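PDB 2WL9: catechol 2,3-dioxygenase from Rhodococcus sp., which probably catalyses the iron-dependent extradiol cleavage of catechols by molecular oxygen, a ring-opening step in the breakdown of aromatic hydrocarbons. Local coordinates for residues V53-G58 against L62-W67; G112-E117 against D207-H212; P187-C192 against S198-V203. All blocks are in the same frame, centred on the assembly; numbering follows the deposited sequence.

Contact 1: V53-G58 against L62-W67; sequences VLHADG and LAYIGW
Tyr64 carries its ring between its own backbone N and carbonyl carbon (chi1 49°), and this turn swings the phenol from strand 61-68 across to His55 on strand 52-56. His55 in turn has CG anti to its carbonyl carbon (chi1 -65°), which sends the imidazole out to meet the hydroxyl. The result is a nearly straight hydrogen bond, 2.8 Å between His55 NE2 and Tyr64 OH, in which either atom could be the donor. The oxygen lies at the edge of the imidazole, in its plane, while the two rings are turned 73° against each other and meet rim to rim, so this is a polar junction and not a stack. Val53 completes the contact from the same strand as His55: its CB comes within 3.6 Å of Tyr64 OH, and both methyls also border the oxygen, giving the phenol end an apolar neighbour beside its polar one.

The two strands are not partners in the sheet. Strand 6-14 runs between them, its backbone bonded to Val53 and His55, and Ala63 and Tyr64 together face Gly11 in a classic beta bulge. Tyr64 thus reaches over an intervening strand, with Arg100 making a cation-pi contact to its ring; strand 40-44 borders Val53 and His55, and helix 17-24 packs against Leu54.

Contact 2: G112-E117 against D207-H212; sequences GGNPTE and DKRINH. With FE (Fe (III) ion), chain K.
The seam between the two glyoxalase-type halves of the chain is crossed here, where the turn leading into strand 115-120 meets the start of strand 210-217, the strand that brings His212 to the iron. Pro115 and Arg209 make the main contact. Pro115 CD lies over one face of the guanidinium, close to its centre and 3.6 Å from Arg209 CZ; Pro115 CG follows at 4.0 Å from the same carbon. The packing is apolar against a flat cation, and the two side chains cross at about a right angle.

Arg209 gets there with an extended chain from CG to NE (chi2 178°, chi3 177°), and its aliphatic part runs past the side chain of Asn114 in the opposite direction. The Asn114 amide and the guanidinium stand 85° apart, almost perpendicular. The polar end of Arg209 is held by a third strand, for NH1 donates a hydrogen bond to the carbonyl of Leu62. On the other side of the seam, Thr116 OG1 bonds to Asn114 O at 2.8 Å, approaching from above the carbonyl plane, a local tie across the entry to the strand.

Three residues beyond Arg209, past a corner of the chain at Asn211, His212 binds the iron through NE2 at 2.4 Å. His149 and Glu263 also bind the metal, and Tyr253 belongs to the same site, its ring meeting His212 edge-to-face. Two histidines and one glutamate on neighbouring strands form the facial triad characteristic of type I extradiol dioxygenases.

Contact 3: P187-C192 against S198-V203; sequences PVFMHC and SLAFGV
One face of the Phe189 ring is covered by the methyl of Ala200, a CH-pi contact in which Ala200 CB stands 3.9 Å from the ring centroid and is offset toward the rim near CD1. His197 meets the same phenyl edge-to-face. Phe201 is approached less squarely: Met190 SD and Val188 CB both come to its ring obliquely, beside CZ and CE2. The sulfur is 3.9 Å from Phe201 CZ, a Met-aromatic contact. Phe201 reaches this place because its CG sits between backbone N and carbonyl carbon (chi1 45°), which turns the ring back over the neighbouring strand and lays it alongside Val188, pointing the same way; Val188 CB is 3.8 Å from Phe201 CE2.

These side chains belong to a beta hairpin of strands 184-191 and 199-201, whose segments 188-191 and 199-201 run antiparallel (166°). Val188 and Phe201 are a hydrogen-bonded pair, joined by both N-H to O bonds, while Phe189 and Ala200 form the non-hydrogen-bonded pair between them and Met190 with Leu199. At that last pair a classic beta bulge intervenes, Ser198 and Leu199 both facing Met190, whose carbonyl oxygen accepts from Ser198 N at 2.9 Å and, more bent, from Leu199 N at 3.2 Å. Beyond the bulge a water accepts from Cys192 N and Ser198 OG, joining the two residues that flank the strand ends. At the far end Pro187 CA lies 3.3 Å from Phe201 O, a CA-H...O contact. The face bearing Val188, Leu199 and Phe201 is covered by helix 157-167, whereas Phe189 is on the other face, its nearest side-chain atom, CE1, about 6 Å from the iron.

Along the chain contact 1 closes before contact 2 opens, and contact 3 falls within the stretch of chain between the two segments of contact 2. Contacts 1 and 2 have centres about 10 Å apart and share the first sheet, where strands 61-68 and 115-120 are neighbours with probable hydrogen bonds between Glu117 and both Ile65 and Trp67. Contacts 2 and 3, centres about 13 Å apart, both reach the second sheet, which carries the iron ligands. Contact 1 and contact 3, about 20 Å apart between centres, flank the middle of the subunit, yet Trp67 packs on Ser198 and Leu199. The metal-bearing half is thus joined to the first half at more than one point.

Contact 1: V53-G58 against L62-W67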
ATOM      1  N   VAL C  53      24.747 -10.237 -30.550  1.00 17.03           N
ATOM      2  CA  VAL C  53      25.531  -9.891 -31.736  1.00 17.62           C
ATOM      3  C   VAL C  53      25.478 -11.070 -32.686  1.00 17.92           C
ATOM      4  O   VAL C  53      25.764 -12.198 -32.296  1.00 18.39           O
ATOM      5  CB  VAL C  53      27.017  -9.602 -31.403  1.00 17.24           C
ATOM      6  CG1 VAL C  53      27.720  -8.962 -32.595  1.00 17.10           C
ATOM      7  CG2 VAL C  53      27.132  -8.700 -30.201  1.00 17.14           C
ATOM      8  N   LEU C  54      25.106 -10.804 -33.930  1.00 18.47           N
ATOM      9  CA  LEU C  54      25.122 -11.835 -34.962  1.00 18.77           C
ATOM     10  C   LEU C  54      26.337 -11.637 -35.858  1.00 19.65           C
ATOM     11  O   LEU C  54      26.441 -10.636 -36.564  1.00 20.08           O
ATOM     12  CB  LEU C  54      23.836 -11.804 -35.788  1.00 18.62           C
ATOM     13  CG  LEU C  54      22.486 -11.972 -35.071  1.00 17.36           C
ATOM     14  CD1 LEU C  54      21.358 -11.769 -36.065  1.00 15.79           C
ATOM     15  CD2 LEU C  54      22.344 -13.327 -34.371  1.00 15.41           C
ATOM     16  N   HIS C  55      27.257 -12.592 -35.811  1.00 20.14           N
ATOM     17  CA  HIS C  55      28.441 -12.567 -36.660  1.00 21.07           C
ATOM     18  C   HIS C  55      28.179 -13.398 -37.906  1.00 22.10           C
ATOM     19  O   HIS C  55      28.014 -14.619 -37.823  1.00 21.76           O
ATOM     20  CB  HIS C  55      29.642 -13.130 -35.909  1.00 21.21           C
ATOM     21  CG  HIS C  55      30.060 -12.310 -34.728  1.00 20.10           C
ATOM     22  ND1 HIS C  55      31.038 -11.345 -34.804  1.00 19.93           N
ATOM     23  CD2 HIS C  55      29.643 -12.322 -33.439  1.00 19.82           C
ATOM     24  CE1 HIS C  55      31.206 -10.796 -33.613  1.00 20.09           C
ATOM     25  NE2 HIS C  55      30.375 -11.374 -32.766  1.00 19.02           N
ATOM     26  N   ALA C  56      28.122 -12.731 -39.054  1.00 23.18           N
ATOM     27  CA  ALA C  56      27.896 -13.412 -40.325  1.00 24.55           C
ATOM     28  C   ALA C  56      29.192 -14.056 -40.790  1.00 25.80           C
ATOM     29  O   ALA C  56      29.860 -13.557 -41.704  1.00 26.56           O
ATOM     30  CB  ALA C  56      27.367 -12.440 -41.362  1.00 24.84           C
ATOM     31  N   ASP C  57      29.548 -15.161 -40.146  1.00 26.65           N
ATOM     32  CA  ASP C  57      30.806 -15.850 -40.424  1.00 27.84           C
ATOM     33  C   ASP C  57      30.624 -17.233 -41.054  1.00 28.31           C
ATOM     34  O   ASP C  57      31.605 -17.916 -41.330  1.00 28.98           O
ATOM     35  CB  ASP C  57      31.658 -15.946 -39.151  1.00 28.13           C
ATOM     36  CG  ASP C  57      31.044 -16.851 -38.093  1.00 28.81           C
ATOM     37  OD1 ASP C  57      30.139 -17.654 -38.419  1.00 30.65           O
ATOM     38  OD2 ASP C  57      31.478 -16.760 -36.928  1.00 30.55           O
ATOM     39  N   GLY C  58      29.377 -17.654 -41.253  1.00 28.39           N
ATOM     40  CA  GLY C  58      29.099 -18.922 -41.936  1.00 28.73           C
ATOM     41  C   GLY C  58      28.905 -20.135 -41.042  1.00 28.46           C
ATOM     42  O   GLY C  58      28.439 -21.180 -41.504  1.00 28.97           O
ATOM     43  N   LEU C  62      26.924 -20.789 -30.981  1.00 20.42           N
ATOM     44  CA  LEU C  62      27.295 -19.754 -30.031  1.00 19.91           C
ATOM     45  C   LEU C  62      28.755 -19.360 -30.260  1.00 19.64           C
ATOM     46  O   LEU C  62      29.610 -20.231 -30.451  1.00 19.90           O
ATOM     47  CB  LEU C  62      27.116 -20.300 -28.615  1.00 20.19           C
ATOM     48  CG  LEU C  62      27.499 -19.475 -27.389  1.00 20.49           C
ATOM     49  CD1 LEU C  62      26.515 -18.353 -27.145  1.00 19.27           C
ATOM     50  CD2 LEU C  62      27.519 -20.422 -26.207  1.00 21.92           C
ATOM     51  N   ALA C  63      29.021 -18.053 -30.244  1.00 18.81           N
ATOM     52  CA  ALA C  63      30.380 -17.505 -30.368  1.00 18.31           C
ATOM     53  C   ALA C  63      30.979 -17.100 -29.012  1.00 18.00           C
ATOM     54  O   ALA C  63      32.151 -17.391 -28.738  1.00 17.89           O
ATOM     55  CB  ALA C  63      30.400 -16.318 -31.347  1.00 18.19           C
ATOM     56  N   TYR C  64      30.180 -16.436 -28.172  1.00 17.35           N
ATOM     57  CA  TYR C  64      30.608 -16.057 -26.817  1.00 16.85           C
ATOM     58  C   TYR C  64      29.452 -15.713 -25.875  1.00 16.50           C
ATOM     59  O   TYR C  64      28.375 -15.294 -26.309  1.00 16.47           O
ATOM     60  CB  TYR C  64      31.637 -14.913 -26.839  1.00 17.04           C
ATOM     61  CG  TYR C  64      31.262 -13.727 -27.702  1.00 17.03           C
ATOM     62  CD1 TYR C  64      30.436 -12.705 -27.220  1.00 17.39           C
ATOM     63  CD2 TYR C  64      31.755 -13.618 -29.001  1.00 18.91           C
ATOM     64  CE1 TYR C  64      30.106 -11.612 -28.023  1.00 17.90           C
ATOM     65  CE2 TYR C  64      31.434 -12.551 -29.807  1.00 18.21           C
ATOM     66  CZ  TYR C  64      30.615 -11.548 -29.322  1.00 18.59           C
ATOM     67  OH  TYR C  64      30.318 -10.501 -30.155  1.00 18.30           O
ATOM     68  N   ILE C  65      29.699 -15.896 -24.579  1.00 16.37           N
ATOM     69  CA  ILE C  65      28.718 -15.595 -23.532  1.00 16.26           C
ATOM     70  C   ILE C  65      29.213 -14.424 -22.674  1.00 15.81           C
ATOM     71  O   ILE C  65      30.291 -14.497 -22.098  1.00 16.11           O
ATOM     72  CB  ILE C  65      28.498 -16.818 -22.629  1.00 16.19           C
ATOM     73  CG1 ILE C  65      27.975 -18.009 -23.438  1.00 15.95           C
ATOM     74  CG2 ILE C  65      27.538 -16.487 -21.484  1.00 17.04           C
ATOM     75  CD1 ILE C  65      28.289 -19.369 -22.803  1.00 16.10           C
ATOM     76  N   GLY C  66      28.428 -13.355 -22.577  1.00 15.62           N
ATOM     77  CA  GLY C  66      28.830 -12.212 -21.759  1.00 15.12           C
ATOM     78  C   GLY C  66      28.087 -12.114 -20.436  1.00 15.35           C
ATOM     79  O   GLY C  66      26.867 -11.943 -20.426  1.00 14.46           O
ATOM     80  N   TRP C  67      28.822 -12.226 -19.329  1.00 15.41           N
ATOM     81  CA  TRP C  67      28.262 -12.060 -17.980  1.00 15.75           C
ATOM     82  C   TRP C  67      28.607 -10.702 -17.399  1.00 15.69           C
ATOM     83  O   TRP C  67      29.771 -10.298 -17.403  1.00 16.11           O
ATOM     84  CB  TRP C  67      28.795 -13.134 -17.029  1.00 15.59           C
ATOM     85  CG  TRP C  67      28.485 -14.529 -17.455  1.00 16.03           C
ATOM     86  CD1 TRP C  67      29.305 -15.375 -18.139  1.00 16.51           C
ATOM     87  CD2 TRP C  67      27.271 -15.244 -17.220  1.00 16.08           C
ATOM     88  NE1 TRP C  67      28.671 -16.578 -18.359  1.00 16.09           N
ATOM     89  CE2 TRP C  67      27.418 -16.522 -17.808  1.00 16.61           C
ATOM     90  CE3 TRP C  67      26.061 -14.925 -16.588  1.00 16.63           C
ATOM     91  CZ2 TRP C  67      26.411 -17.484 -17.765  1.00 16.96           C
ATOM     92  CZ3 TRP C  67      25.057 -15.884 -16.552  1.00 16.41           C
ATOM     93  CH2 TRP C  67      25.237 -17.142 -17.138  1.00 16.80           C
TER

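Contact 2: G112-E117 against D207-H212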
ATOM      1  N   GLY C 112      33.735 -26.448 -20.254  1.00 20.48           N
ATOM      2  CA  GLY C 112      33.227 -27.078 -21.470  1.00 20.85           C
ATOM      3  C   GLY C 112      33.828 -26.504 -22.742  1.00 21.13           C
ATOM      4  O   GLY C 112      33.508 -26.957 -23.840  1.00 21.44           O
ATOM      5  N   GLY C 113      34.693 -25.503 -22.585  1.00 20.90           N
ATOM      6  CA  GLY C 113      35.346 -24.834 -23.707  1.00 20.65           C
ATOM      7  C   GLY C 113      34.521 -23.731 -24.349  1.00 20.30           C
ATOM      8  O   GLY C 113      34.869 -23.247 -25.426  1.00 19.89           O
ATOM      9  N   ASN C 114      33.432 -23.327 -23.692  1.00 19.51           N
ATOM     10  CA  ASN C 114      32.593 -22.235 -24.191  1.00 19.58           C
ATOM     11  C   ASN C 114      33.228 -20.868 -23.909  1.00 19.16           C
ATOM     12  O   ASN C 114      33.511 -20.547 -22.750  1.00 19.64           O
ATOM     13  CB  ASN C 114      31.185 -22.311 -23.591  1.00 18.84           C
ATOM     14  CG  ASN C 114      30.540 -23.673 -23.777  1.00 19.61           C
ATOM     15  OD1 ASN C 114      30.234 -24.366 -22.802  1.00 20.79           O
ATOM     16  ND2 ASN C 114      30.337 -24.068 -25.025  1.00 19.26           N
ATOM     17  N   PRO C 115      33.481 -20.065 -24.962  1.00 18.84           N
ATOM     18  CA  PRO C 115      34.064 -18.747 -24.713  1.00 18.52           C
ATOM     19  C   PRO C 115      33.188 -17.912 -23.790  1.00 17.54           C
ATOM     20  O   PRO C 115      32.000 -17.711 -24.054  1.00 16.99           O
ATOM     21  CB  PRO C 115      34.134 -18.119 -26.108  1.00 18.48           C
ATOM     22  CG  PRO C 115      34.269 -19.292 -27.015  1.00 19.91           C
ATOM     23  CD  PRO C 115      33.347 -20.325 -26.407  1.00 19.30           C
ATOM     24  N   THR C 116      33.799 -17.428 -22.718  1.00 17.10           N
ATOM     25  CA  THR C 116      33.083 -16.777 -21.638  1.00 16.77           C
ATOM     26  C   THR C 116      33.680 -15.399 -21.401  1.00 16.64           C
ATOM     27  O   THR C 116      34.891 -15.260 -21.288  1.00 16.68           O
ATOM     28  CB  THR C 116      33.178 -17.636 -20.369  1.00 16.74           C
ATOM     29  OG1 THR C 116      32.585 -18.913 -20.630  1.00 17.34           O
ATOM     30  CG2 THR C 116      32.472 -16.970 -19.186  1.00 16.90           C
ATOM     31  N   GLU C 117      32.825 -14.381 -21.323  1.00 16.71           N
ATOM     32  CA  GLU C 117      33.299 -13.012 -21.094  1.00 16.52           C
ATOM     33  C   GLU C 117      32.664 -12.410 -19.852  1.00 16.23           C
ATOM     34  O   GLU C 117      31.503 -12.689 -19.549  1.00 16.16           O
ATOM     35  CB  GLU C 117      33.033 -12.133 -22.314  1.00 16.89           C
ATOM     36  CG  GLU C 117      33.429 -12.798 -23.634  1.00 17.22           C
ATOM     37  CD  GLU C 117      33.484 -11.835 -24.810  1.00 18.86           C
ATOM     38  OE1 GLU C 117      32.837 -10.771 -24.754  1.00 18.96           O
ATOM     39  OE2 GLU C 117      34.184 -12.151 -25.800  1.00 19.26           O
ATOM     40  N   ASP C 207      25.436 -31.522 -29.994  1.00 29.98           N
ATOM     41  CA  ASP C 207      26.307 -31.342 -31.161  1.00 29.77           C
ATOM     42  C   ASP C 207      26.692 -29.876 -31.410  1.00 28.81           C
ATOM     43  O   ASP C 207      27.529 -29.576 -32.263  1.00 28.83           O
ATOM     44  CB  ASP C 207      25.720 -32.017 -32.415  1.00 30.57           C
ATOM     45  CG  ASP C 207      24.457 -31.336 -32.934  1.00 31.43           C
ATOM     46  OD1 ASP C 207      23.905 -30.443 -32.254  1.00 31.73           O
ATOM     47  OD2 ASP C 207      24.011 -31.717 -34.040  1.00 33.38           O
ATOM     48  N   LYS C 208      26.088 -28.971 -30.645  1.00 27.53           N
ATOM     49  CA  LYS C 208      26.433 -27.552 -30.701  1.00 26.63           C
ATOM     50  C   LYS C 208      26.786 -27.043 -29.298  1.00 25.56           C
ATOM     51  O   LYS C 208      26.500 -27.715 -28.307  1.00 25.19           O
ATOM     52  CB  LYS C 208      25.289 -26.742 -31.325  1.00 26.65           C
ATOM     53  CG  LYS C 208      25.117 -26.976 -32.834  1.00 27.65           C
ATOM     54  CD  LYS C 208      24.150 -25.984 -33.468  1.00 29.13           C
ATOM     55  CE  LYS C 208      24.161 -26.089 -35.002  1.00 30.62           C
ATOM     56  NZ  LYS C 208      23.532 -27.338 -35.510  1.00 32.38           N
ATOM     57  N   ARG C 209      27.422 -25.871 -29.220  1.00 24.53           N
ATOM     58  CA  ARG C 209      27.761 -25.254 -27.932  1.00 23.35           C
ATOM     59  C   ARG C 209      26.519 -24.898 -27.125  1.00 22.48           C
ATOM     60  O   ARG C 209      26.558 -24.865 -25.895  1.00 22.42           O
ATOM     61  CB  ARG C 209      28.583 -23.981 -28.129  1.00 23.05           C
ATOM     62  CG  ARG C 209      30.057 -24.202 -28.400  1.00 24.23           C
ATOM     63  CD  ARG C 209      30.747 -22.864 -28.615  1.00 24.31           C
ATOM     64  NE  ARG C 209      32.188 -23.028 -28.804  1.00 25.70           N
ATOM     65  CZ  ARG C 209      32.957 -22.192 -29.492  1.00 26.02           C
ATOM     66  NH1 ARG C 209      32.430 -21.121 -30.079  1.00 25.67           N
ATOM     67  NH2 ARG C 209      34.260 -22.432 -29.602  1.00 26.63           N
ATOM     68  N   ILE C 210      25.428 -24.616 -27.833  1.00 21.78           N
ATOM     69  CA  ILE C 210      24.190 -24.138 -27.213  1.00 20.85           C
ATOM     70  C   ILE C 210      23.005 -25.016 -27.625  1.00 21.02           C
ATOM     71  O   ILE C 210      22.895 -25.429 -28.790  1.00 20.69           O
ATOM     72  CB  ILE C 210      23.956 -22.624 -27.549  1.00 20.16           C
ATOM     73  CG1 ILE C 210      22.741 -22.041 -26.813  1.00 19.53           C
ATOM     74  CG2 ILE C 210      23.858 -22.391 -29.062  1.00 20.10           C
ATOM     75  CD1 ILE C 210      22.833 -20.518 -26.596  1.00 16.63           C
ATOM     76  N   ASN C 211      22.144 -25.331 -26.660  1.00 20.85           N
ATOM     77  CA  ASN C 211      20.919 -26.058 -26.950  1.00 21.34           C
ATOM     78  C   ASN C 211      19.761 -25.099 -27.181  1.00 21.04           C
ATOM     79  O   ASN C 211      19.074 -25.182 -28.198  1.00 21.20           O
ATOM     80  CB  ASN C 211      20.570 -27.044 -25.838  1.00 21.38           C
ATOM     81  CG  ASN C 211      19.217 -27.689 -26.052  1.00 23.11           C
ATOM     82  OD1 ASN C 211      19.043 -28.525 -26.944  1.00 24.15           O
ATOM     83  ND2 ASN C 211      18.247 -27.297 -25.242  1.00 23.48           N
ATOM     84  N   HIS C 212      19.542 -24.196 -26.232  1.00 20.52           N
ATOM     85  CA  HIS C 212      18.503 -23.190 -26.394  1.00 20.51           C
ATOM     86  C   HIS C 212      18.793 -21.878 -25.679  1.00 19.78           C
ATOM     87  O   HIS C 212      19.636 -21.809 -24.792  1.00 19.50           O
ATOM     88  CB  HIS C 212      17.115 -23.743 -26.007  1.00 20.45           C
ATOM     89  CG  HIS C 212      16.844 -23.763 -24.534  1.00 20.51           C
ATOM     90  ND1 HIS C 212      17.139 -24.847 -23.737  1.00 20.58           N
ATOM     91  CD2 HIS C 212      16.268 -22.846 -23.723  1.00 20.17           C
ATOM     92  CE1 HIS C 212      16.773 -24.587 -22.493  1.00 20.19           C
ATOM     93  NE2 HIS C 212      16.251 -23.377 -22.455  1.00 20.26           N
TER
HETATM   94 FE    FE K1300      14.652 -23.354 -20.665  1.00 36.21          FE

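Contact 3: P187-C192 against S198-V203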
ATOM      1  N   PRO C 187      20.310 -32.550 -14.610  1.00 19.65           N
ATOM      2  CA  PRO C 187      20.666 -31.216 -15.112  1.00 19.43           C
ATOM      3  C   PRO C 187      20.794 -30.180 -14.005  1.00 18.91           C
ATOM      4  O   PRO C 187      19.967 -30.143 -13.093  1.00 18.70           O
ATOM      5  CB  PRO C 187      19.485 -30.829 -16.005  1.00 18.91           C
ATOM      6  CG  PRO C 187      18.638 -32.010 -16.128  1.00 19.77           C
ATOM      7  CD  PRO C 187      18.961 -32.960 -15.034  1.00 19.71           C
ATOM      8  N   VAL C 188      21.802 -29.321 -14.125  1.00 18.89           N
ATOM      9  CA  VAL C 188      22.084 -28.294 -13.134  1.00 18.70           C
ATOM     10  C   VAL C 188      21.580 -26.961 -13.653  1.00 18.96           C
ATOM     11  O   VAL C 188      21.735 -26.658 -14.829  1.00 18.34           O
ATOM     12  CB  VAL C 188      23.610 -28.222 -12.822  1.00 19.16           C
ATOM     13  CG1 VAL C 188      23.950 -27.041 -11.906  1.00 18.13           C
ATOM     14  CG2 VAL C 188      24.071 -29.526 -12.189  1.00 19.56           C
ATOM     15  N   PHE C 189      20.953 -26.187 -12.771  1.00 19.39           N
ATOM     16  CA  PHE C 189      20.428 -24.867 -13.114  1.00 19.67           C
ATOM     17  C   PHE C 189      20.998 -23.850 -12.148  1.00 19.83           C
ATOM     18  O   PHE C 189      21.083 -24.103 -10.942  1.00 19.80           O
ATOM     19  CB  PHE C 189      18.900 -24.858 -13.023  1.00 20.10           C
ATOM     20  CG  PHE C 189      18.221 -25.745 -14.027  1.00 19.99           C
ATOM     21  CD1 PHE C 189      17.554 -25.194 -15.113  1.00 21.08           C
ATOM     22  CD2 PHE C 189      18.228 -27.131 -13.880  1.00 22.18           C
ATOM     23  CE1 PHE C 189      16.923 -26.007 -16.051  1.00 21.35           C
ATOM     24  CE2 PHE C 189      17.599 -27.949 -14.810  1.00 21.16           C
ATOM     25  CZ  PHE C 189      16.944 -27.384 -15.897  1.00 22.11           C
ATOM     26  N   MET C 190      21.374 -22.690 -12.678  1.00 19.65           N
ATOM     27  CA  MET C 190      22.036 -21.675 -11.877  1.00 19.63           C
ATOM     28  C   MET C 190      21.502 -20.275 -12.148  1.00 19.46           C
ATOM     29  O   MET C 190      21.123 -19.948 -13.270  1.00 19.02           O
ATOM     30  CB  MET C 190      23.551 -21.734 -12.087  1.00 19.64           C
ATOM     31  CG  MET C 190      24.120 -23.132 -11.891  1.00 19.75           C
ATOM     32  SD  MET C 190      25.899 -23.184 -11.873  1.00 20.11           S
ATOM     33  CE  MET C 190      26.250 -22.593 -10.214  1.00 20.88           C
ATOM     34  N   HIS C 191      21.490 -19.462 -11.094  1.00 19.74           N
ATOM     35  CA  HIS C 191      20.930 -18.113 -11.121  1.00 19.70           C
ATOM     36  C   HIS C 191      21.891 -17.107 -10.469  1.00 19.69           C
ATOM     37  O   HIS C 191      22.739 -17.479  -9.657  1.00 19.39           O
ATOM     38  CB  HIS C 191      19.581 -18.101 -10.392  1.00 19.79           C
ATOM     39  CG  HIS C 191      19.581 -18.895  -9.120  1.00 20.14           C
ATOM     40  ND1 HIS C 191      20.010 -18.375  -7.918  1.00 20.55           N
ATOM     41  CD2 HIS C 191      19.230 -20.180  -8.871  1.00 20.10           C
ATOM     42  CE1 HIS C 191      19.907 -19.302  -6.979  1.00 20.79           C
ATOM     43  NE2 HIS C 191      19.432 -20.404  -7.531  1.00 20.97           N
ATOM     44  N   CYS C 192      21.762 -15.836 -10.838  1.00 19.73           N
ATOM     45  CA  CYS C 192      22.585 -14.775 -10.249  1.00 20.22           C
ATOM     46  C   CYS C 192      21.763 -13.503 -10.014  1.00 20.38           C
ATOM     47  O   CYS C 192      22.309 -12.438  -9.720  1.00 20.04           O
ATOM     48  CB  CYS C 192      23.800 -14.487 -11.137  1.00 20.03           C
ATOM     49  SG  CYS C 192      23.396 -13.989 -12.822  1.00 19.71           S
ATOM     50  N   SER C 198      19.686 -18.335 -15.153  1.00 18.80           N
ATOM     51  CA  SER C 198      20.370 -17.736 -16.299  1.00 18.91           C
ATOM     52  C   SER C 198      21.102 -18.800 -17.106  1.00 19.13           C
ATOM     53  O   SER C 198      21.469 -18.576 -18.261  1.00 18.99           O
ATOM     54  CB  SER C 198      21.412 -16.727 -15.820  1.00 19.01           C
ATOM     55  OG  SER C 198      20.830 -15.742 -15.009  1.00 19.18           O
ATOM     56  N   LEU C 199      21.314 -19.960 -16.489  1.00 19.11           N
ATOM     57  CA  LEU C 199      22.219 -20.966 -17.043  1.00 19.35           C
ATOM     58  C   LEU C 199      21.816 -22.365 -16.614  1.00 19.49           C
ATOM     59  O   LEU C 199      21.456 -22.574 -15.455  1.00 18.90           O
ATOM     60  CB  LEU C 199      23.646 -20.679 -16.565  1.00 19.49           C
ATOM     61  CG  LEU C 199      24.809 -21.554 -17.023  1.00 19.84           C
ATOM     62  CD1 LEU C 199      24.943 -21.504 -18.529  1.00 20.41           C
ATOM     63  CD2 LEU C 199      26.071 -21.072 -16.358  1.00 21.31           C
ATOM     64  N   ALA C 200      21.879 -23.315 -17.555  1.00 19.67           N
ATOM     65  CA  ALA C 200      21.688 -24.730 -17.251  1.00 20.38           C
ATOM     66  C   ALA C 200      22.580 -25.619 -18.124  1.00 20.39           C
ATOM     67  O   ALA C 200      23.011 -25.211 -19.206  1.00 19.94           O
ATOM     68  CB  ALA C 200      20.219 -25.128 -17.395  1.00 20.22           C
ATOM     69  N   PHE C 201      22.883 -26.815 -17.622  1.00 21.09           N
ATOM     70  CA  PHE C 201      23.720 -27.789 -18.336  1.00 22.14           C
ATOM     71  C   PHE C 201      23.581 -29.197 -17.732  1.00 23.34           C
ATOM     72  O   PHE C 201      22.909 -29.383 -16.718  1.00 23.20           O
ATOM     73  CB  PHE C 201      25.191 -27.340 -18.373  1.00 21.88           C
ATOM     74  CG  PHE C 201      25.716 -26.838 -17.057  1.00 21.82           C
ATOM     75  CD1 PHE C 201      25.751 -25.474 -16.782  1.00 21.77           C
ATOM     76  CD2 PHE C 201      26.183 -27.727 -16.093  1.00 22.08           C
ATOM     77  CE1 PHE C 201      26.235 -25.004 -15.563  1.00 21.60           C
ATOM     78  CE2 PHE C 201      26.664 -27.270 -14.875  1.00 22.32           C
ATOM     79  CZ  PHE C 201      26.692 -25.903 -14.608  1.00 21.85           C
ATOM     80  N   GLY C 202      24.218 -30.182 -18.356  1.00 24.35           N
ATOM     81  CA  GLY C 202      24.105 -31.573 -17.902  1.00 26.29           C
ATOM     82  C   GLY C 202      22.844 -32.247 -18.410  1.00 27.42           C
ATOM     83  O   GLY C 202      22.274 -33.112 -17.740  1.00 27.93           O
ATOM     84  N   VAL C 203      22.412 -31.837 -19.600  1.00 28.57           N
ATOM     85  CA  VAL C 203      21.264 -32.436 -20.285  1.00 29.49           C
ATOM     86  C   VAL C 203      21.714 -33.538 -21.253  1.00 30.38           C
ATOM     87  O   VAL C 203      20.928 -34.029 -22.070  1.00 30.77           O
ATOM     88  CB  VAL C 203      20.441 -31.371 -21.057  1.00 29.36           C
ATOM     89  CG1 VAL C 203      19.807 -30.371 -20.087  1.00 29.32           C
ATOM     90  CG2 VAL C 203      21.312 -30.656 -22.097  1.00 29.82           C
TER
HETATM   91  O   HOH W   1      19.437 -15.744 -12.614  1.00 19.41           O